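Long-range contacts in putative lipoprotein (Bacteroides fragilis, PDB 3QNK), which probably binds glycans or related nutrients at the outer membrane surface, as a SusD-like partner of a nutrient-uptake system: residues T498-D503 with L511-G516; L36-N41 with S57-N62; R390-Y395 with N416-R421. All blocks are in the same frame, centred on the assembly; numbering follows the deposited sequence.

Interaction 1 (T498-D503 with L511-G516)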
loop_
_atom_site.group_PDB
_atom_site.type_symbol
_atom_site.label_atom_id
_atom_site.label_comp_id
_atom_site.label_asym_id
_atom_site.label_seq_id
_atom_site.Cartn_x
_atom_site.Cartn_y
_atom_site.Cartn_z
ATOM N N THR B 498 16.112 -11.247 -0.143
ATOM C CA THR B 498 14.688 -11.141 0.258
ATOM C C THR B 498 13.808 -11.894 -0.750
ATOM O O THR B 498 14.061 -11.765 -1.949
ATOM C CB THR B 498 14.298 -9.662 0.377
ATOM O OG1 THR B 498 15.109 -9.109 1.399
ATOM C CG2 THR B 498 12.816 -9.448 0.735
ATOM N N PRO B 499 12.796 -12.701 -0.340
ATOM C CA PRO B 499 11.978 -13.393 -1.369
ATOM C C PRO B 499 11.143 -12.411 -2.178
ATOM O O PRO B 499 10.738 -11.350 -1.679
ATOM C CB PRO B 499 11.076 -14.342 -0.564
ATOM C CG PRO B 499 11.113 -13.898 0.806
ATOM C CD PRO B 499 12.286 -12.981 1.024
ATOM N N VAL B 500 10.963 -12.727 -3.450
ATOM C CA VAL B 500 10.078 -11.953 -4.306
ATOM C C VAL B 500 8.668 -12.395 -3.871
ATOM O O VAL B 500 8.444 -13.606 -3.701
ATOM C CB VAL B 500 10.365 -12.170 -5.823
ATOM C CG1 VAL B 500 9.297 -11.521 -6.699
ATOM C CG2 VAL B 500 11.762 -11.682 -6.208
ATOM N N PRO B 501 7.723 -11.464 -3.620
ATOM C CA PRO B 501 6.363 -11.878 -3.206
ATOM C C PRO B 501 5.742 -12.916 -4.153
ATOM O O PRO B 501 5.849 -12.784 -5.363
ATOM C CB PRO B 501 5.599 -10.560 -3.229
ATOM C CG PRO B 501 6.631 -9.570 -2.927
ATOM C CD PRO B 501 7.818 -10.002 -3.699
ATOM N N HIS B 502 5.178 -13.981 -3.589
ATOM C CA HIS B 502 4.587 -15.127 -4.292
ATOM C C HIS B 502 3.628 -14.752 -5.403
ATOM O O HIS B 502 3.708 -15.328 -6.490
ATOM C CB HIS B 502 3.848 -16.011 -3.297
ATOM C CG HIS B 502 3.208 -17.224 -3.906
ATOM N ND1 HIS B 502 3.960 -18.325 -4.296
ATOM C CD2 HIS B 502 1.904 -17.465 -4.185
ATOM C CE1 HIS B 502 3.089 -19.210 -4.733
ATOM N NE2 HIS B 502 1.842 -18.730 -4.707
ATOM N N ASP B 503 2.705 -13.817 -5.125
ATOM C CA ASP B 503 1.679 -13.422 -6.084
ATOM C C ASP B 503 2.289 -12.797 -7.318
ATOM O O ASP B 503 1.732 -12.937 -8.406
ATOM C CB ASP B 503 0.653 -12.480 -5.430
ATOM C CG ASP B 503 -0.364 -13.163 -4.531
ATOM O OD1 ASP B 503 -0.361 -14.424 -4.469
ATOM O OD2 ASP B 503 -1.193 -12.444 -3.920
ATOM N N LEU B 511 9.147 -14.430 -14.546
ATOM C CA LEU B 511 9.605 -13.954 -13.247
ATOM C C LEU B 511 9.979 -15.144 -12.360
ATOM O O LEU B 511 9.144 -16.012 -12.068
ATOM C CB LEU B 511 8.541 -13.065 -12.592
ATOM C CG LEU B 511 9.048 -12.054 -11.586
ATOM C CD1 LEU B 511 9.924 -11.035 -12.233
ATOM C CD2 LEU B 511 7.900 -11.379 -10.890
ATOM N N LYS B 512 11.276 -15.203 -12.000
ATOM C CA LYS B 512 11.896 -16.263 -11.210
ATOM C C LYS B 512 12.169 -15.811 -9.769
ATOM O O LYS B 512 12.552 -14.671 -9.515
ATOM C CB LYS B 512 13.189 -16.744 -11.863
ATOM C CG LYS B 512 12.946 -17.492 -13.173
ATOM C CD LYS B 512 14.221 -18.180 -13.722
ATOM C CE LYS B 512 15.452 -17.309 -13.923
ATOM N NZ LYS B 512 16.406 -17.921 -14.894
ATOM N N GLN B 513 11.920 -16.716 -8.830
ATOM C CA GLN B 513 12.105 -16.526 -7.404
ATOM C C GLN B 513 13.577 -16.605 -7.056
ATOM O O GLN B 513 14.353 -17.194 -7.803
ATOM C CB GLN B 513 11.312 -17.622 -6.642
ATOM C CG GLN B 513 11.304 -17.531 -5.122
ATOM C CD GLN B 513 10.871 -16.172 -4.614
ATOM O OE1 GLN B 513 11.684 -15.271 -4.410
ATOM N NE2 GLN B 513 9.574 -15.993 -4.425
ATOM N N ASN B 514 13.955 -16.024 -5.920
ATOM C CA ASN B 514 15.303 -16.086 -5.401
ATOM C C ASN B 514 15.528 -17.481 -4.836
ATOM O O ASN B 514 14.570 -18.141 -4.425
ATOM C CB ASN B 514 15.514 -15.009 -4.346
ATOM C CG ASN B 514 15.884 -13.683 -4.929
ATOM O OD1 ASN B 514 16.524 -13.601 -5.982
ATOM N ND2 ASN B 514 15.557 -12.611 -4.217
ATOM N N LEU B 515 16.783 -17.943 -4.842
ATOM C CA LEU B 515 17.172 -19.245 -4.334
ATOM C C LEU B 515 16.703 -19.496 -2.874
ATOM O O LEU B 515 16.816 -18.633 -2.015
ATOM C CB LEU B 515 18.685 -19.330 -4.424
ATOM C CG LEU B 515 19.293 -20.696 -4.271
ATOM C CD1 LEU B 515 19.506 -21.361 -5.636
ATOM C CD2 LEU B 515 20.596 -20.571 -3.529
ATOM N N GLY B 516 16.176 -20.676 -2.634
ATOM C CA GLY B 516 15.746 -21.087 -1.309
ATOM C C GLY B 516 14.301 -20.837 -0.954
ATOM O O GLY B 516 13.834 -21.350 0.065
#

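Interaction 2 (L36-N41 with S57-N62)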
loop_
_atom_site.group_PDB
_atom_site.type_symbol
_atom_site.label_atom_id
_atom_site.label_comp_id
_atom_site.label_asym_id
_atom_site.label_seq_id
_atom_site.Cartn_x
_atom_site.Cartn_y
_atom_site.Cartn_z
ATOM N N LEU B 36 10.115 2.233 12.267
ATOM C CA LEU B 36 10.253 1.078 13.140
ATOM C C LEU B 36 11.601 0.360 12.995
ATOM O O LEU B 36 11.946 -0.474 13.867
ATOM C CB LEU B 36 9.100 0.117 12.895
ATOM C CG LEU B 36 7.775 0.677 13.369
ATOM C CD1 LEU B 36 6.649 0.200 12.501
ATOM C CD2 LEU B 36 7.545 0.383 14.848
ATOM N N GLN B 37 12.388 0.734 11.957
ATOM C CA GLN B 37 13.734 0.210 11.674
ATOM C C GLN B 37 13.744 -1.306 11.777
ATOM O O GLN B 37 14.485 -1.897 12.571
ATOM C CB GLN B 37 14.761 0.851 12.613
ATOM C CG GLN B 37 15.076 2.313 12.277
ATOM C CD GLN B 37 15.915 2.417 11.037
ATOM O OE1 GLN B 37 17.086 1.972 11.006
ATOM N NE2 GLN B 37 15.294 2.943 9.973
ATOM N N LEU B 38 12.883 -1.934 10.969
ATOM C CA LEU B 38 12.679 -3.357 11.008
ATOM C C LEU B 38 13.906 -4.109 10.559
ATOM O O LEU B 38 14.283 -5.064 11.237
ATOM C CB LEU B 38 11.426 -3.756 10.240
ATOM C CG LEU B 38 10.087 -3.323 10.896
ATOM C CD1 LEU B 38 8.935 -3.981 10.212
ATOM C CD2 LEU B 38 10.034 -3.679 12.404
ATOM N N GLN B 39 14.601 -3.647 9.528
ATOM C CA GLN B 39 15.860 -4.265 9.069
ATOM C C GLN B 39 16.928 -4.293 10.185
ATOM O O GLN B 39 17.625 -5.300 10.297
ATOM C CB GLN B 39 16.416 -3.542 7.826
ATOM C CG GLN B 39 15.521 -3.671 6.602
ATOM C CD GLN B 39 15.490 -5.070 6.067
ATOM O OE1 GLN B 39 15.013 -6.031 6.706
ATOM N NE2 GLN B 39 15.985 -5.192 4.864
ATOM N N GLU B 40 17.035 -3.209 11.016
ATOM C CA GLU B 40 17.986 -3.154 12.131
ATOM C C GLU B 40 17.607 -4.173 13.212
ATOM O O GLU B 40 18.489 -4.784 13.820
ATOM C CB GLU B 40 18.070 -1.746 12.737
ATOM C CG GLU B 40 19.351 -1.508 13.522
ATOM C CD GLU B 40 20.633 -1.186 12.767
ATOM O OE1 GLU B 40 20.646 -1.206 11.511
ATOM O OE2 GLU B 40 21.645 -0.926 13.460
ATOM N N ASN B 41 16.279 -4.367 13.424
ATOM C CA ASN B 41 15.718 -5.317 14.369
ATOM C C ASN B 41 15.813 -6.738 13.801
ATOM O O ASN B 41 15.397 -7.712 14.460
ATOM C CB ASN B 41 14.273 -4.930 14.669
ATOM C CG ASN B 41 14.140 -3.753 15.570
ATOM O OD1 ASN B 41 14.592 -3.769 16.717
ATOM N ND2 ASN B 41 13.497 -2.703 15.079
ATOM N N SER B 57 4.241 -11.124 12.463
ATOM C CA SER B 57 4.083 -10.075 11.450
ATOM C C SER B 57 5.390 -9.510 10.953
ATOM O O SER B 57 5.504 -9.286 9.764
ATOM C CB SER B 57 3.263 -8.909 11.987
ATOM O OG SER B 57 1.890 -9.229 12.080
ATOM N N TRP B 58 6.342 -9.216 11.856
ATOM C CA TRP B 58 7.555 -8.494 11.525
ATOM C C TRP B 58 8.862 -9.244 11.611
ATOM O O TRP B 58 9.835 -8.754 11.021
ATOM C CB TRP B 58 7.706 -7.299 12.489
ATOM C CG TRP B 58 6.623 -6.250 12.461
ATOM C CD1 TRP B 58 5.597 -6.138 11.567
ATOM C CD2 TRP B 58 6.523 -5.105 13.331
ATOM N NE1 TRP B 58 4.814 -5.045 11.880
ATOM C CE2 TRP B 58 5.351 -4.403 12.967
ATOM C CE3 TRP B 58 7.252 -4.665 14.456
ATOM C CZ2 TRP B 58 4.930 -3.248 13.642
ATOM C CZ3 TRP B 58 6.816 -3.541 15.142
ATOM C CH2 TRP B 58 5.689 -2.825 14.711
ATOM N N PHE B 59 8.971 -10.313 12.442
ATOM C CA PHE B 59 10.323 -10.843 12.670
ATOM C C PHE B 59 10.563 -12.284 12.270
ATOM O O PHE B 59 11.543 -12.866 12.752
ATOM C CB PHE B 59 10.748 -10.614 14.125
ATOM C CG PHE B 59 10.632 -9.151 14.520
ATOM C CD1 PHE B 59 11.324 -8.164 13.823
ATOM C CD2 PHE B 59 9.803 -8.759 15.566
ATOM C CE1 PHE B 59 11.190 -6.818 14.176
ATOM C CE2 PHE B 59 9.663 -7.416 15.909
ATOM C CZ PHE B 59 10.336 -6.457 15.200
ATOM N N LYS B 60 9.794 -12.810 11.285
ATOM C CA LYS B 60 9.990 -14.175 10.814
ATOM C C LYS B 60 11.417 -14.415 10.255
ATOM O O LYS B 60 11.921 -15.550 10.366
ATOM C CB LYS B 60 8.929 -14.571 9.794
ATOM C CG LYS B 60 7.761 -15.282 10.445
ATOM C CD LYS B 60 6.667 -15.537 9.454
ATOM C CE LYS B 60 5.498 -16.152 10.145
ATOM N NZ LYS B 60 4.392 -16.378 9.190
ATOM N N PHE B 61 12.093 -13.351 9.743
ATOM C CA PHE B 61 13.469 -13.455 9.205
ATOM C C PHE B 61 14.412 -14.017 10.252
ATOM O O PHE B 61 15.225 -14.901 9.979
ATOM C CB PHE B 61 13.985 -12.067 8.727
ATOM C CG PHE B 61 15.441 -11.989 8.314
ATOM C CD1 PHE B 61 16.441 -11.726 9.256
ATOM C CD2 PHE B 61 15.816 -12.151 6.982
ATOM C CE1 PHE B 61 17.798 -11.691 8.880
ATOM C CE2 PHE B 61 17.173 -12.080 6.607
ATOM C CZ PHE B 61 18.153 -11.899 7.567
ATOM N N ASN B 62 14.308 -13.481 11.455
ATOM C CA ASN B 62 15.162 -13.831 12.576
ATOM C C ASN B 62 15.159 -15.335 12.920
ATOM O O ASN B 62 16.073 -15.799 13.584
ATOM C CB ASN B 62 14.749 -13.014 13.783
ATOM C CG ASN B 62 15.141 -11.561 13.682
ATOM O OD1 ASN B 62 16.139 -11.206 13.080
ATOM N ND2 ASN B 62 14.403 -10.694 14.334
#

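Interaction 3 (R390-Y395 with N416-R421)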
loop_
_atom_site.group_PDB
_atom_site.type_symbol
_atom_site.label_atom_id
_atom_site.label_comp_id
_atom_site.label_asym_id
_atom_site.label_seq_id
_atom_site.Cartn_x
_atom_site.Cartn_y
_atom_site.Cartn_z
ATOM N N ARG B 390 26.071 10.574 5.299
ATOM C CA ARG B 390 27.000 11.322 6.160
ATOM C C ARG B 390 28.426 11.259 5.613
ATOM O O ARG B 390 28.822 10.219 5.072
ATOM C CB ARG B 390 27.031 10.695 7.550
ATOM C CG ARG B 390 26.013 11.141 8.571
ATOM C CD ARG B 390 26.001 10.090 9.691
ATOM N NE ARG B 390 27.249 10.148 10.434
ATOM C CZ ARG B 390 27.726 9.208 11.229
ATOM N NH1 ARG B 390 27.048 8.091 11.430
ATOM N NH2 ARG B 390 28.871 9.390 11.857
ATOM N N TYR B 391 29.235 12.298 5.864
ATOM C CA TYR B 391 30.641 12.332 5.435
ATOM C C TYR B 391 31.470 11.148 6.025
ATOM O O TYR B 391 32.358 10.645 5.337
ATOM C CB TYR B 391 31.285 13.674 5.807
ATOM C CG TYR B 391 32.603 13.978 5.122
ATOM C CD1 TYR B 391 32.833 13.600 3.801
ATOM C CD2 TYR B 391 33.588 14.719 5.767
ATOM C CE1 TYR B 391 34.035 13.896 3.160
ATOM C CE2 TYR B 391 34.784 15.048 5.126
ATOM C CZ TYR B 391 35.003 14.637 3.821
ATOM O OH TYR B 391 36.165 14.985 3.179
ATOM N N ALA B 392 31.140 10.672 7.256
ATOM C CA ALA B 392 31.823 9.551 7.908
ATOM C C ALA B 392 31.890 8.292 7.025
ATOM O O ALA B 392 32.890 7.570 7.066
ATOM C CB ALA B 392 31.137 9.215 9.214
ATOM N N GLU B 393 30.835 8.044 6.211
ATOM C CA GLU B 393 30.747 6.884 5.338
ATOM C C GLU B 393 31.799 6.900 4.240
ATOM O O GLU B 393 32.283 5.830 3.858
ATOM C CB GLU B 393 29.369 6.806 4.708
ATOM C CG GLU B 393 28.922 5.380 4.512
ATOM C CD GLU B 393 27.607 5.232 3.782
ATOM O OE1 GLU B 393 26.586 5.796 4.254
ATOM O OE2 GLU B 393 27.605 4.534 2.739
ATOM N N ILE B 394 32.141 8.099 3.710
ATOM C CA ILE B 394 33.139 8.242 2.655
ATOM C C ILE B 394 34.436 7.591 3.137
ATOM O O ILE B 394 34.965 6.722 2.455
ATOM C CB ILE B 394 33.307 9.732 2.258
ATOM C CG1 ILE B 394 31.951 10.368 1.862
ATOM C CG2 ILE B 394 34.387 9.969 1.203
ATOM C CD1 ILE B 394 31.139 9.658 0.775
ATOM N N TYR B 395 34.860 7.910 4.361
ATOM C CA TYR B 395 36.076 7.385 4.955
ATOM C C TYR B 395 36.051 5.865 5.103
ATOM O O TYR B 395 37.037 5.199 4.757
ATOM C CB TYR B 395 36.311 8.034 6.312
ATOM C CG TYR B 395 36.654 9.500 6.208
ATOM C CD1 TYR B 395 37.949 9.911 5.918
ATOM C CD2 TYR B 395 35.683 10.480 6.403
ATOM C CE1 TYR B 395 38.272 11.257 5.815
ATOM C CE2 TYR B 395 35.995 11.836 6.301
ATOM C CZ TYR B 395 37.294 12.219 6.003
ATOM O OH TYR B 395 37.655 13.538 5.917
ATOM N N ASN B 416 41.241 5.552 10.539
ATOM C CA ASN B 416 41.734 6.294 11.697
ATOM C C ASN B 416 41.181 7.727 11.723
ATOM O O ASN B 416 41.189 8.337 12.772
ATOM C CB ASN B 416 43.257 6.257 11.776
ATOM C CG ASN B 416 43.791 4.930 12.288
ATOM O OD1 ASN B 416 43.084 4.175 12.959
ATOM N ND2 ASN B 416 45.035 4.586 11.961
HETATM N N MSE B 417 40.600 8.216 10.622
HETATM C CA MSE B 417 39.931 9.523 10.608
HETATM C C MSE B 417 38.667 9.463 11.469
HETATM O O MSE B 417 38.380 10.389 12.224
HETATM C CB MSE B 417 39.573 9.919 9.172
HETATM C CG MSE B 417 40.775 10.311 8.362
HETATM SE SE MSE B 417 41.556 11.989 8.970
HETATM C CE MSE B 417 40.031 13.213 8.776
ATOM N N ILE B 418 37.949 8.336 11.386
ATOM C CA ILE B 418 36.712 8.056 12.129
ATOM C C ILE B 418 37.012 7.903 13.642
ATOM O O ILE B 418 36.255 8.422 14.484
ATOM C CB ILE B 418 36.011 6.826 11.512
ATOM C CG1 ILE B 418 35.580 7.102 10.048
ATOM C CG2 ILE B 418 34.844 6.311 12.355
ATOM C CD1 ILE B 418 34.863 8.420 9.775
ATOM N N ARG B 419 38.128 7.234 13.966
ATOM C CA ARG B 419 38.577 7.046 15.344
ATOM C C ARG B 419 39.111 8.357 15.927
ATOM O O ARG B 419 38.842 8.666 17.086
ATOM C CB ARG B 419 39.671 5.965 15.444
ATOM C CG ARG B 419 39.425 4.715 14.647
ATOM C CD ARG B 419 40.393 3.669 15.126
ATOM N NE ARG B 419 39.698 2.791 16.055
ATOM C CZ ARG B 419 40.092 2.517 17.283
ATOM N NH1 ARG B 419 41.236 2.988 17.741
ATOM N NH2 ARG B 419 39.363 1.753 18.052
ATOM N N GLN B 420 39.880 9.111 15.143
ATOM C CA GLN B 420 40.410 10.393 15.604
ATOM C C GLN B 420 39.284 11.331 16.008
ATOM O O GLN B 420 39.435 12.040 16.997
ATOM C CB GLN B 420 41.294 11.083 14.538
ATOM C CG GLN B 420 42.738 10.570 14.461
ATOM C CD GLN B 420 43.475 11.023 13.193
ATOM O OE1 GLN B 420 44.126 10.207 12.471
ATOM N NE2 GLN B 420 43.413 12.347 12.917
ATOM N N ARG B 421 38.125 11.276 15.302
ATOM C CA ARG B 421 37.088 12.249 15.599
ATOM C C ARG B 421 36.318 11.959 16.888
ATOM O O ARG B 421 35.570 12.840 17.316
ATOM C CB ARG B 421 36.164 12.571 14.402
ATOM C CG ARG B 421 34.999 11.720 14.254
ATOM C CD ARG B 421 33.679 12.244 14.769
ATOM N NE ARG B 421 32.706 11.442 14.041
ATOM C CZ ARG B 421 31.905 11.942 13.119
ATOM N NH1 ARG B 421 31.796 13.259 12.970
ATOM N NH2 ARG B 421 31.160 11.140 12.377
#

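Interaction 1 (T498-D503 with L511-G516)
Pro499 and Val500 run past Asn514 and Gln513 in opposite directions, with the CA atoms of Pro499 and Asn514, like those of Val500 and Gln513, 5.9 Å apart, and the join is made by side-chain amides rather than by backbone pairing. Gln513 does most of the work. Its CG lies anti to the backbone N, and a bend at chi2 (53°) turns the amide onto the Val500 backbone. There it reads both polar groups of one residue: Val500 N donates to Gln513 OE1 over 2.8 Å, and Gln513 NE2 donates to Val500 O over 2.7 Å in a nearly straight bond (172°). Both bonds lie in the plane of the accepting carbonyl and fall on a lone pair, so the pair of bonds fixes the rotation of the amide. Gln513 OE1 also takes the N-H of Asn514, at 2.8 Å from Asn514 N, with that donor tilted from the carbonyl plane. In this way the C-terminal tail of this SusD family protein doubles back, past helix 502-507, on the segment leading into that helix, whose N-cap is Pro501. Asn514 adds a second grip: its ND2 donates to Thr498 O over 2.8 Å and also bonds to Tyr126 O, while its OD1 accepts from Arg146 NH2, which ties the tail to the C-terminal end of helix 101-126 and to the loop after it. On the apolar side, Val500 CG1 faces Leu511 CD2 at 4.4 Å, a loose contact, and both Val500 and Gln513 rest on Ile505 of the intervening helix. Asp503, at the start of that helix, serves the dimer: its OD1 hydrogen-bonds Ser57 OG of the second subunit.

Interaction 2 (L36-N41 with S57-N62)
Leu38 reaches Trp58 and Phe59 with its two methyl branches. Its CG lies anti to the carbonyl carbon (chi1 -69°), which sends both methyls to the aromatic pair. CD1 sits over one face of the indole, 4.1 Å from the centroid of the five-membered ring and only 18° off the ring normal, a CH-pi contact. CD2 is placed where the two aromatic residues come together, 3.6 Å from Trp58 CE3 and 3.8 Å from Phe59 CE1. The leucine crosses each aromatic side chain at about a right angle. Leu36 crosses Trp58 in the same way farther along the indole, its CD2 3.7 Å from Trp58 CH2, so the two leucines follow the long dimension of the ring system. The aromatics also brace each other: Trp58 CB lies over the centre of the Phe59 ring, and Phe59 CZ meets the indole at its edge. Asn41 CB touches Phe59 CE1 obliquely at 3.6 Å, and beyond it the contact turns polar. Asn62 ND2 donates to Asn41 O over 3.1 Å, almost straight at 174° and in the carbonyl plane, while Asn62 OD1 accepts from Gln467 NE2 and Asn41 OD1 pairs with Ser46 OG. This irregular segment after helix 17-29 is thus laid against the end of the short helix 55-58 and the 3-10 turn that follows, with Leu36 meeting helix 253-257 and Gln39 and Glu40 resting on helix 453-460.

Interaction 3 (R390-Y395 with N416-R421)
Tyr395 and Ala392, one turn apart on helix 391-405, form the hollow that Ile418 fills from helix 408-420. The axes of 391-395 and 416-420 approach to 9.6 Å, at 137° to each other, closer to antiparallel than to parallel. Ile418 CD1 is the bump: it lodges beside the backbone of Ala392, 3.9 Å from Ala392 CB, and 3.8 Å from Tyr395 CB. On the same side of the ring as Ile418, the selenomethionine Met417 runs along the phenol toward its hydroxyl. Its CB lies 3.6 Å from Tyr395 CD1, and bends at chi2 (-69°) and chi3 bring CE alongside the outer end of the phenol, 3.7 Å from Tyr395 OH. Next to Ala392, Arg421 NH2 passes 3.7 Å from the methyl CB and meets the guanidinium edge of Arg390, the two planes 27° apart. The neighbouring guanidinium groups share an anion, since NH2 of each forms a salt bridge with Glu446 OE2. Glu450 takes Arg390 NH1 and Glu237 takes Arg421 NH1. With carboxylates supplying the counter-charge, the two arginines probably both stay protonated, so the apolar helix interface ends in a buried ionic cluster that also draws in helix 432-446.

How the interactions relate
From the N terminus, interaction 2 comes first: it closes the mostly irregular loop between 36-41, after helix 17-29, and 57-62, at the end of helix 55-58. Interaction 3 follows far along the chain, closing the hairpin of helices 391-405 and 408-420. Interaction 1 comes last, folding the C-terminal tail back round helix 502-507. The three loops are in series, so none nests in or crosses another. Interactions 1 and 2 are near neighbours, about 5 Å apart at their nearest atoms, whereas interaction 3 lies across the chain's centre from both. Across the subunit interface the first two are joined, Ser57 of one subunit hydrogen-bonding Asp503 of the other.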